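Local coordinates for uncharacterized protein (Thermus thermophilus HB8, PDB 6SCE) that probably acts as a CARF-domain DNA nuclease of type III CRISPR defence, switched on by cyclic oligoadenylate, at residues P119-L124 with E129-E134; P304-Y309 with P425-A430; D404-L409 with F547-L552. All blocks are in the same frame, centred on the assembly; numbering follows the deposited sequence. Where two conformers were deposited one is given.

Interaction 1 (P119-L124 with E129-E134)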
loop_
_atom_site.group_PDB
_atom_site.type_symbol
_atom_site.label_atom_id
_atom_site.label_comp_id
_atom_site.label_asym_id
_atom_site.label_seq_id
_atom_site.Cartn_x
_atom_site.Cartn_y
_atom_site.Cartn_z
ATOM N N PRO A 119 6.358 -16.083 12.574
ATOM C CA PRO A 119 6.072 -16.482 11.173
ATOM C C PRO A 119 5.890 -17.982 11.034
ATOM O O PRO A 119 6.350 -18.737 11.903
ATOM C CB PRO A 119 7.325 -16.056 10.411
ATOM C CG PRO A 119 7.992 -15.064 11.285
ATOM C CD PRO A 119 7.674 -15.451 12.704
ATOM N N ARG A 120 5.225 -18.403 9.960
ATOM C CA ARG A 120 5.024 -19.810 9.636
ATOM C C ARG A 120 5.698 -20.151 8.326
ATOM O O ARG A 120 5.738 -19.322 7.424
ATOM C CB ARG A 120 3.538 -20.091 9.489
ATOM C CG ARG A 120 2.702 -19.725 10.703
ATOM C CD ARG A 120 1.226 -19.971 10.438
ATOM N NE ARG A 120 0.449 -19.467 11.548
ATOM C CZ ARG A 120 -0.692 -19.976 11.978
ATOM N NH1 ARG A 120 -1.232 -21.032 11.391
ATOM N NH2 ARG A 120 -1.290 -19.407 13.006
ATOM N N ALA A 121 6.234 -21.361 8.220
ATOM C CA ALA A 121 6.614 -21.914 6.920
ATOM C C ALA A 121 5.425 -22.672 6.365
ATOM O O ALA A 121 4.851 -23.530 7.053
ATOM C CB ALA A 121 7.803 -22.862 7.068
ATOM N N LEU A 122 5.050 -22.382 5.136
ATOM C CA LEU A 122 4.045 -23.196 4.450
ATOM C C LEU A 122 4.729 -23.947 3.354
ATOM O O LEU A 122 5.235 -23.343 2.405
ATOM C CB LEU A 122 2.945 -22.334 3.868
ATOM C CG LEU A 122 2.257 -21.333 4.779
ATOM C CD1 LEU A 122 1.022 -20.843 4.045
ATOM C CD2 LEU A 122 1.881 -21.912 6.121
ATOM N N PHE A 123 4.825 -25.263 3.501
ATOM C CA PHE A 123 5.400 -26.089 2.453
ATOM C C PHE A 123 4.278 -26.451 1.521
ATOM O O PHE A 123 3.196 -26.830 1.956
ATOM C CB PHE A 123 6.114 -27.323 3.034
ATOM C CG PHE A 123 7.307 -26.961 3.843
ATOM C CD1 PHE A 123 8.540 -26.808 3.242
ATOM C CD2 PHE A 123 7.178 -26.664 5.189
ATOM C CE1 PHE A 123 9.635 -26.409 3.976
ATOM C CE2 PHE A 123 8.281 -26.276 5.926
ATOM C CZ PHE A 123 9.500 -26.129 5.306
ATOM N N LEU A 124 4.524 -26.260 0.234
ATOM C CA LEU A 124 3.538 -26.482 -0.808
ATOM C C LEU A 124 3.830 -27.754 -1.600
ATOM O O LEU A 124 2.939 -28.306 -2.192
ATOM C CB LEU A 124 3.535 -25.302 -1.775
ATOM C CG LEU A 124 3.378 -23.918 -1.112
ATOM C CD1 LEU A 124 3.193 -22.878 -2.189
ATOM C CD2 LEU A 124 2.216 -23.901 -0.153
ATOM N N GLU A 129 2.408 -28.924 4.255
ATOM C CA GLU A 129 2.755 -28.983 5.667
ATOM C C GLU A 129 2.918 -27.546 6.094
ATOM O O GLU A 129 3.337 -26.710 5.305
ATOM C CB GLU A 129 4.108 -29.671 5.890
ATOM C CG GLU A 129 4.138 -31.174 5.683
ATOM C CD GLU A 129 5.551 -31.736 5.713
ATOM O OE1 GLU A 129 6.487 -31.013 6.136
ATOM O OE2 GLU A 129 5.721 -32.900 5.301
ATOM N N GLU A 130 2.637 -27.262 7.347
ATOM C CA GLU A 130 2.866 -25.935 7.880
ATOM C C GLU A 130 3.587 -26.111 9.226
ATOM O O GLU A 130 3.336 -27.093 9.926
ATOM C CB GLU A 130 1.499 -25.269 8.009
ATOM C CG GLU A 130 1.440 -23.982 8.786
ATOM C CD GLU A 130 0.013 -23.569 9.078
ATOM O OE1 GLU A 130 -0.878 -23.833 8.246
ATOM O OE2 GLU A 130 -0.219 -22.981 10.144
ATOM N N ARG A 131 4.527 -25.229 9.563
ATOM C CA ARG A 131 5.149 -25.235 10.884
ATOM C C ARG A 131 5.456 -23.812 11.351
ATOM O O ARG A 131 5.748 -22.929 10.528
ATOM C CB ARG A 131 6.426 -26.095 10.889
ATOM C CG ARG A 131 7.624 -25.524 10.151
ATOM C CD ARG A 131 8.873 -26.381 10.353
ATOM N NE ARG A 131 8.895 -27.524 9.448
ATOM C CZ ARG A 131 9.839 -27.765 8.546
ATOM N NH1 ARG A 131 9.731 -28.833 7.770
ATOM N NH2 ARG A 131 10.893 -26.960 8.423
ATOM N N SER A 132 5.397 -23.608 12.657
ATOM C CA SER A 132 5.723 -22.357 13.273
ATOM C C SER A 132 7.213 -22.192 13.261
ATOM O O SER A 132 7.951 -23.165 13.478
ATOM C CB SER A 132 5.223 -22.352 14.720
ATOM O OG SER A 132 5.490 -21.092 15.286
ATOM N N LEU A 133 7.670 -20.981 12.957
ATOM C CA LEU A 133 9.097 -20.682 12.878
ATOM C C LEU A 133 9.620 -19.966 14.111
ATOM O O LEU A 133 10.416 -18.999 14.023
ATOM C CB LEU A 133 9.410 -19.877 11.598
ATOM C CG LEU A 133 9.039 -20.647 10.318
ATOM C CD1 LEU A 133 9.369 -19.760 9.129
ATOM C CD2 LEU A 133 9.738 -21.996 10.219
ATOM N N GLU A 134 9.242 -20.487 15.291
ATOM C CA GLU A 134 9.704 -19.904 16.548
ATOM C C GLU A 134 11.188 -19.884 16.625
ATOM O O GLU A 134 11.764 -18.900 17.038
ATOM C CB GLU A 134 9.227 -20.719 17.758
ATOM C CG GLU A 134 7.753 -20.646 17.993
ATOM C CD GLU A 134 7.287 -19.320 18.560
ATOM O OE1 GLU A 134 8.101 -18.454 18.976
ATOM O OE2 GLU A 134 6.054 -19.152 18.575
#
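R120-L124 and E129-S132 pair as the two antiparallel strands of a β-hairpin, their axes 4.7 Å apart; A121 with R131 and F123 with E129 are the hydrogen-bonded pairs, and L133 N to P119 O (2.8 Å) adds a bond beyond the second strand. On the face carrying R120, L122 and E130, the carboxylate of E130 is drawn to the arginine: R120 NH1 meets E130 OE2 at 2.5 Å on its syn side, with the two planes turned 43° apart. The E130 chain gets there because CG stands anti to the backbone N (chi1 169°), which also lays CG against L122 CD2 at 3.4 Å. On the other face, in the conformer given, one of two deposited, the R131 guanidinium lies against the F123 ring, with F123 CE2 3.4 Å from R131 CZ, planes 40° apart, and its NH1 is held by E27. Two residues after R131, L133 CD2 touches A121 CB at 3.8 Å, and L133 and F123 both rest on helix 15-28. The R120-E130 salt bridge and the L133 packing thus tie down the sheet's outermost strand beyond its backbone bonds; in one conformer R131 probably adds to this.

Interaction 2 (P304-Y309 with P425-A430). With nucleotides of chain B.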
loop_
_atom_site.group_PDB
_atom_site.type_symbol
_atom_site.label_atom_id
_atom_site.label_comp_id
_atom_site.label_asym_id
_atom_site.label_seq_id
_atom_site.Cartn_x
_atom_site.Cartn_y
_atom_site.Cartn_z
ATOM N N PRO A 304 -5.487 -2.599 -7.663
ATOM C CA PRO A 304 -5.608 -3.841 -8.411
ATOM C C PRO A 304 -7.012 -4.397 -8.447
ATOM O O PRO A 304 -7.462 -4.940 -9.464
ATOM C CB PRO A 304 -4.652 -4.789 -7.675
ATOM C CG PRO A 304 -3.610 -3.878 -7.083
ATOM C CD PRO A 304 -4.391 -2.647 -6.682
ATOM N N LEU A 305 -7.722 -4.278 -7.336
ATOM C CA LEU A 305 -9.099 -4.710 -7.288
ATOM C C LEU A 305 -9.976 -3.874 -8.202
ATOM O O LEU A 305 -10.870 -4.384 -8.874
ATOM C CB LEU A 305 -9.623 -4.604 -5.863
ATOM C CG LEU A 305 -11.012 -5.201 -5.592
ATOM C CD1 LEU A 305 -11.246 -6.586 -6.142
ATOM C CD2 LEU A 305 -11.197 -5.214 -4.081
ATOM N N TYR A 306 -9.717 -2.583 -8.224
ATOM C CA TYR A 306 -10.456 -1.685 -9.102
ATOM C C TYR A 306 -10.165 -2.005 -10.589
ATOM O O TYR A 306 -11.068 -2.026 -11.405
ATOM C CB TYR A 306 -10.103 -0.260 -8.790
ATOM C CG TYR A 306 -10.974 0.743 -9.498
ATOM C CD1 TYR A 306 -12.347 0.687 -9.377
ATOM C CD2 TYR A 306 -10.431 1.752 -10.253
ATOM C CE1 TYR A 306 -13.171 1.599 -10.004
ATOM C CE2 TYR A 306 -11.246 2.686 -10.886
ATOM C CZ TYR A 306 -12.612 2.599 -10.758
ATOM O OH TYR A 306 -13.444 3.504 -11.376
ATOM N N ALA A 307 -8.896 -2.244 -10.916
ATOM C CA ALA A 307 -8.537 -2.644 -12.265
ATOM C C ALA A 307 -9.253 -3.905 -12.648
ATOM O O ALA A 307 -9.761 -4.024 -13.762
ATOM C CB ALA A 307 -7.030 -2.828 -12.395
ATOM N N ALA A 308 -9.302 -4.859 -11.728
ATOM C CA ALA A 308 -9.984 -6.124 -11.988
ATOM C C ALA A 308 -11.473 -5.922 -12.272
ATOM O O ALA A 308 -12.051 -6.604 -13.128
ATOM C CB ALA A 308 -9.787 -7.080 -10.832
ATOM N N TYR A 309 -12.091 -5.024 -11.520
ATOM C CA TYR A 309 -13.484 -4.642 -11.763
ATOM C C TYR A 309 -13.649 -4.034 -13.181
ATOM O O TYR A 309 -14.558 -4.409 -13.907
ATOM C CB TYR A 309 -13.936 -3.655 -10.693
ATOM C CG TYR A 309 -15.187 -2.923 -11.077
ATOM C CD1 TYR A 309 -16.397 -3.584 -11.098
ATOM C CD2 TYR A 309 -15.144 -1.598 -11.486
ATOM C CE1 TYR A 309 -17.551 -2.930 -11.491
ATOM C CE2 TYR A 309 -16.293 -0.927 -11.866
ATOM C CZ TYR A 309 -17.491 -1.613 -11.871
ATOM O OH TYR A 309 -18.646 -0.987 -12.253
ATOM N N PRO A 425 -12.026 8.631 -10.165
ATOM C CA PRO A 425 -11.317 8.692 -8.913
ATOM C C PRO A 425 -12.230 8.516 -7.689
ATOM O O PRO A 425 -11.796 7.966 -6.695
ATOM C CB PRO A 425 -10.647 10.079 -8.921
ATOM C CG PRO A 425 -11.208 10.821 -10.056
ATOM C CD PRO A 425 -11.892 9.865 -10.963
ATOM N N GLU A 426 -13.474 8.963 -7.776
ATOM C CA GLU A 426 -14.388 8.829 -6.667
ATOM C C GLU A 426 -14.773 7.349 -6.423
ATOM O O GLU A 426 -15.050 6.978 -5.286
ATOM C CB GLU A 426 -15.627 9.725 -6.829
ATOM C CG GLU A 426 -16.466 9.491 -8.071
ATOM C CD GLU A 426 -15.950 10.206 -9.316
ATOM O OE1 GLU A 426 -14.789 10.701 -9.353
ATOM O OE2 GLU A 426 -16.720 10.254 -10.290
ATOM N N ASP A 427 -14.770 6.522 -7.476
ATOM C CA ASP A 427 -15.070 5.092 -7.336
ATOM C C ASP A 427 -13.906 4.381 -6.689
ATOM O O ASP A 427 -14.094 3.610 -5.756
ATOM C CB ASP A 427 -15.437 4.443 -8.678
ATOM C CG ASP A 427 -16.796 4.892 -9.190
ATOM O OD1 ASP A 427 -17.509 5.575 -8.451
ATOM O OD2 ASP A 427 -17.157 4.588 -10.336
ATOM N N LEU A 428 -12.694 4.646 -7.159
ATOM C CA LEU A 428 -11.536 4.087 -6.508
ATOM C C LEU A 428 -11.521 4.447 -5.019
ATOM O O LEU A 428 -11.295 3.577 -4.151
ATOM C CB LEU A 428 -10.252 4.553 -7.177
ATOM C CG LEU A 428 -8.955 4.099 -6.518
ATOM C CD1 LEU A 428 -8.877 2.576 -6.474
ATOM C CD2 LEU A 428 -7.806 4.684 -7.315
ATOM N N LEU A 429 -11.764 5.722 -4.714
ATOM C CA LEU A 429 -11.741 6.175 -3.334
ATOM C C LEU A 429 -12.814 5.493 -2.453
ATOM O O LEU A 429 -12.537 5.184 -1.287
ATOM C CB LEU A 429 -11.883 7.710 -3.268
ATOM C CG LEU A 429 -10.622 8.514 -3.563
ATOM C CD1 LEU A 429 -11.000 9.956 -3.880
ATOM C CD2 LEU A 429 -9.631 8.477 -2.413
ATOM N N ALA A 430 -14.001 5.269 -3.012
ATOM C CA ALA A 430 -15.048 4.522 -2.332
ATOM C C ALA A 430 -14.542 3.113 -1.996
ATOM O O ALA A 430 -14.642 2.633 -0.857
ATOM C CB ALA A 430 -16.283 4.461 -3.206
ATOM P P A B 4 -0.948 -5.657 -1.343
ATOM O OP1 A B 4 0.100 -4.669 -0.962
ATOM O OP2 A B 4 -2.387 -5.218 -1.401
ATOM O "O5'" A B 4 -0.525 -6.315 -2.737
ATOM C "C5'" A B 4 -0.721 -5.541 -3.930
ATOM C "C4'" A B 4 0.286 -5.998 -4.958
ATOM O "O4'" A B 4 -0.087 -5.481 -6.268
ATOM C "C3'" A B 4 1.695 -5.490 -4.683
ATOM O "O3'" A B 4 2.737 -6.376 -5.081
ATOM C "C2'" A B 4 1.738 -4.244 -5.573
ATOM O "O2'" A B 4 3.052 -3.811 -5.842
ATOM C "C1'" A B 4 1.015 -4.781 -6.794
ATOM N N9 A B 4 0.560 -3.767 -7.734
ATOM C C8 A B 4 0.810 -3.793 -9.083
ATOM N N7 A B 4 0.345 -2.741 -9.707
ATOM C C5 A B 4 -0.215 -1.952 -8.707
ATOM C C6 A B 4 -0.863 -0.699 -8.727
ATOM N N6 A B 4 -1.041 0.040 -9.827
ATOM N N1 A B 4 -1.279 -0.195 -7.537
ATOM C C2 A B 4 -1.073 -0.919 -6.429
ATOM N N3 A B 4 -0.497 -2.117 -6.290
ATOM C C4 A B 4 -0.088 -2.587 -7.477
HETATM O O HOH W 1 -15.866 2.782 -11.503
#
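Y306 and L428 make the apolar part of this helix-to-helix contact. Y306 CB lies 3.9 Å from L428 CD1, and the same methyl reaches the root of the tyrosine ring at CG. With its CG anti to the backbone N (chi1 -171°), Y306 extends from helix 303-312 toward the start of helix 425-432. There one face of its ring lies under the backbone N of L428, which sits 4.1 Å above the ring plane and toward the rim. D427 CB approaches the outer end obliquely, 3.5 Å from Y306 OH, and its carboxylate plane is turned 77° from the ring.

Helix 303-312 follows the first strand, 293-297, of a mostly parallel α/β sheet of the Rossmann-like kind found in CARF domains, and P304 CG packs 3.7 Å from N3 of nucleotide A4 of chain B. Two residues apart, P304 and Y306 let the same helix touch the bound nucleotide and helix 425-432, which leads into strand 434-438 of the sheet containing 541-548 and 551-558.

Between the two helices the polar link runs through water. Water 1, in the ring plane at the edge of Y306, lies 2.5 Å from Y306 OH and donates to D427 OD2, also at 2.5 Å. R424 N is a further hydrogen-bond partner of the tyrosine hydroxyl, while K339 forms a salt bridge with D427 OD2. A phenylalanine in place of Y306 would probably keep the packing on L428 but leave water 1 and R424 N without their hydroxyl partner.

Interaction 3 (D404-L409 with F547-L552). With nucleotides of chain B.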
loop_
_atom_site.group_PDB
_atom_site.type_symbol
_atom_site.label_atom_id
_atom_site.label_comp_id
_atom_site.label_asym_id
_atom_site.label_seq_id
_atom_site.Cartn_x
_atom_site.Cartn_y
_atom_site.Cartn_z
ATOM N N ASP A 404 0.233 -5.198 -13.259
ATOM C CA ASP A 404 1.588 -4.762 -13.107
ATOM C C ASP A 404 1.633 -3.289 -13.507
ATOM O O ASP A 404 1.884 -2.960 -14.678
ATOM C CB ASP A 404 2.509 -5.616 -13.981
ATOM C CG ASP A 404 3.958 -5.154 -13.921
ATOM O OD1 ASP A 404 4.374 -4.607 -12.888
ATOM O OD2 ASP A 404 4.678 -5.288 -14.943
ATOM N N GLY A 405 1.388 -2.410 -12.534
ATOM C CA GLY A 405 1.330 -0.963 -12.769
ATOM C C GLY A 405 0.051 -0.609 -13.494
ATOM O O GLY A 405 -1.002 -0.438 -12.872
ATOM N N ASP A 406 0.150 -0.519 -14.819
ATOM C CA ASP A 406 -0.959 -0.074 -15.681
ATOM C C ASP A 406 -1.564 -1.087 -16.659
ATOM O O ASP A 406 -2.495 -0.757 -17.388
ATOM C CB ASP A 406 -0.509 1.141 -16.488
ATOM C CG ASP A 406 0.587 0.811 -17.470
ATOM O OD1 ASP A 406 1.525 0.096 -17.096
ATOM O OD2 ASP A 406 0.506 1.255 -18.636
ATOM N N ARG A 407 -1.081 -2.320 -16.677
ATOM C CA ARG A 407 -1.600 -3.326 -17.601
ATOM C C ARG A 407 -1.735 -4.613 -16.816
ATOM O O ARG A 407 -0.996 -4.825 -15.846
ATOM C CB ARG A 407 -0.587 -3.532 -18.747
ATOM C CG ARG A 407 0.822 -3.448 -18.145
ATOM C CD ARG A 407 1.951 -4.046 -18.928
ATOM N NE ARG A 407 3.020 -4.475 -18.014
ATOM C CZ ARG A 407 4.158 -5.026 -18.415
ATOM N NH1 ARG A 407 4.412 -5.161 -19.713
ATOM N NH2 ARG A 407 5.059 -5.418 -17.526
ATOM N N LEU A 408 -2.669 -5.463 -17.207
ATOM C CA LEU A 408 -2.791 -6.742 -16.594
ATOM C C LEU A 408 -1.931 -7.746 -17.316
ATOM O O LEU A 408 -1.999 -7.897 -18.544
ATOM C CB LEU A 408 -4.215 -7.256 -16.621
ATOM C CG LEU A 408 -5.291 -6.387 -16.066
ATOM C CD1 LEU A 408 -6.594 -7.117 -16.269
ATOM C CD2 LEU A 408 -5.071 -6.094 -14.598
ATOM N N LEU A 409 -1.142 -8.465 -16.550
ATOM C CA LEU A 409 -0.477 -9.646 -17.039
ATOM C C LEU A 409 -1.405 -10.833 -16.946
ATOM O O LEU A 409 -2.038 -11.074 -15.915
ATOM C CB LEU A 409 0.760 -9.923 -16.222
ATOM C CG LEU A 409 1.651 -8.718 -16.012
ATOM C CD1 LEU A 409 2.823 -9.151 -15.158
ATOM C CD2 LEU A 409 2.092 -8.140 -17.359
ATOM N N PHE A 547 -7.202 10.608 -11.725
ATOM C CA PHE A 547 -6.879 9.189 -11.863
ATOM C C PHE A 547 -6.402 8.955 -13.293
ATOM O O PHE A 547 -7.048 9.397 -14.237
ATOM C CB PHE A 547 -8.104 8.340 -11.521
ATOM C CG PHE A 547 -7.851 6.866 -11.589
ATOM C CD1 PHE A 547 -6.953 6.267 -10.732
ATOM C CD2 PHE A 547 -8.498 6.079 -12.541
ATOM C CE1 PHE A 547 -6.687 4.912 -10.809
ATOM C CE2 PHE A 547 -8.252 4.719 -12.610
ATOM C CZ PHE A 547 -7.344 4.136 -11.744
ATOM N N HIS A 548 -5.240 8.324 -13.450
ATOM C CA HIS A 548 -4.757 8.028 -14.788
ATOM C C HIS A 548 -4.024 6.700 -14.787
ATOM O O HIS A 548 -2.987 6.571 -14.160
ATOM C CB HIS A 548 -3.832 9.139 -15.285
ATOM C CG HIS A 548 -3.451 8.997 -16.724
ATOM N ND1 HIS A 548 -4.383 8.804 -17.719
ATOM C CD2 HIS A 548 -2.241 9.024 -17.336
ATOM C CE1 HIS A 548 -3.760 8.696 -18.883
ATOM N NE2 HIS A 548 -2.463 8.829 -18.679
ATOM N N ARG A 549 -4.602 5.714 -15.460
ATOM C CA ARG A 549 -3.929 4.433 -15.728
ATOM C C ARG A 549 -3.411 3.640 -14.521
ATOM O O ARG A 549 -2.353 3.045 -14.599
ATOM C CB ARG A 549 -2.792 4.671 -16.718
ATOM C CG ARG A 549 -3.332 5.210 -18.045
ATOM C CD ARG A 549 -2.290 5.224 -19.135
ATOM N NE ARG A 549 -1.691 3.910 -19.396
ATOM C CZ ARG A 549 -2.230 2.932 -20.127
ATOM N NH1 ARG A 549 -3.433 3.045 -20.684
ATOM N NH2 ARG A 549 -1.550 1.806 -20.291
ATOM N N GLY A 550 -4.149 3.603 -13.417
ATOM C CA GLY A 550 -3.721 2.804 -12.233
ATOM C C GLY A 550 -2.897 3.544 -11.183
ATOM O O GLY A 550 -2.246 2.912 -10.271
ATOM N N ALA A 551 -2.894 4.875 -11.309
ATOM C CA ALA A 551 -2.331 5.734 -10.269
ATOM C C ALA A 551 -3.310 6.858 -9.955
ATOM O O ALA A 551 -3.801 7.556 -10.848
ATOM C CB ALA A 551 -0.984 6.283 -10.677
ATOM N N LEU A 552 -3.637 6.983 -8.674
ATOM C CA LEU A 552 -4.414 8.113 -8.175
ATOM C C LEU A 552 -3.460 9.243 -7.806
ATOM O O LEU A 552 -2.362 9.005 -7.287
ATOM C CB LEU A 552 -5.207 7.712 -6.930
ATOM C CG LEU A 552 -6.310 8.685 -6.515
ATOM C CD1 LEU A 552 -7.359 8.850 -7.577
ATOM C CD2 LEU A 552 -6.956 8.133 -5.252
ATOM P P A B 4 -0.948 -5.657 -1.343
ATOM O OP1 A B 4 0.100 -4.669 -0.962
ATOM O OP2 A B 4 -2.387 -5.218 -1.401
ATOM O "O5'" A B 4 -0.525 -6.315 -2.737
ATOM C "C5'" A B 4 -0.721 -5.541 -3.930
ATOM C "C4'" A B 4 0.286 -5.998 -4.958
ATOM O "O4'" A B 4 -0.087 -5.481 -6.268
ATOM C "C3'" A B 4 1.695 -5.490 -4.683
ATOM O "O3'" A B 4 2.737 -6.376 -5.081
ATOM C "C2'" A B 4 1.738 -4.244 -5.573
ATOM O "O2'" A B 4 3.052 -3.811 -5.842
ATOM C "C1'" A B 4 1.015 -4.781 -6.794
ATOM N N9 A B 4 0.560 -3.767 -7.734
ATOM C C8 A B 4 0.810 -3.793 -9.083
ATOM N N7 A B 4 0.345 -2.741 -9.707
ATOM C C5 A B 4 -0.215 -1.952 -8.707
ATOM C C6 A B 4 -0.863 -0.699 -8.727
ATOM N N6 A B 4 -1.041 0.040 -9.827
ATOM N N1 A B 4 -1.279 -0.195 -7.537
ATOM C C2 A B 4 -1.073 -0.919 -6.429
ATOM N N3 A B 4 -0.497 -2.117 -6.290
ATOM C C4 A B 4 -0.088 -2.587 -7.477
HETATM O O HOH W 2 0.555 3.836 -18.062
#
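G405 and G550 come together here at a nucleotide base: A4 of chain B gives its N6 to both G405 O and G550 O, each at 3.1 Å, so one exocyclic amine bridges two turns that lie far apart in sequence. N7 of the same adenine accepts from G405 N at 3.0 Å, and G405 therefore reads the base with its N-H and its C=O. G405 lies in a type II' turn from D404 to R407, and its positive phi suits glycine. At G550 the backbone angles call for glycine, since a CB would be jammed against the carbonyl O of R549; it would also run into G405 O.

Away from the base the turns are joined by a salt bridge. R549 NH2 donates to D406 OD2 at 2.7 Å, reaching the carboxylate oxygen on its anti side with an N-H...O angle of 157°, while the two planes stand 73° apart. The R549 chain bends at chi3 (57°), which brings the guanidinium back across the aspartate. Water 2 lies in its plane, accepting from R549 NE at 2.6 Å and giving a weak bond to D406 OD2. R635 takes the other oxygen, OD1.

The contact joins the turn between strands 399-404 and 407-410 to the one between 541-548 and 551-558, with F547 and L552 packed under helix 425-432.

From the N terminus, interaction 1 comes first and closes a short hairpin, with four residues between its segments, at the outer edge of the first sheet. It is finished before the others open, and its nearest atoms stay about 19 to 20 Å from theirs. Interaction 2 closes a loop of 115 intervening residues and interaction 3 one of 137, and the two cross: 404-409 falls between 304-309 and 425-430, and 547-552 comes after both. Their centres lie 11 Å apart, and they meet where L428 CD2 touches F547 CE1 at 3.7 Å and P425 packs on L552. Together they tie the α/β sheet around 293-297 and 399-404 to the sheet holding 541-548 and 551-558, beside the bound nucleotide.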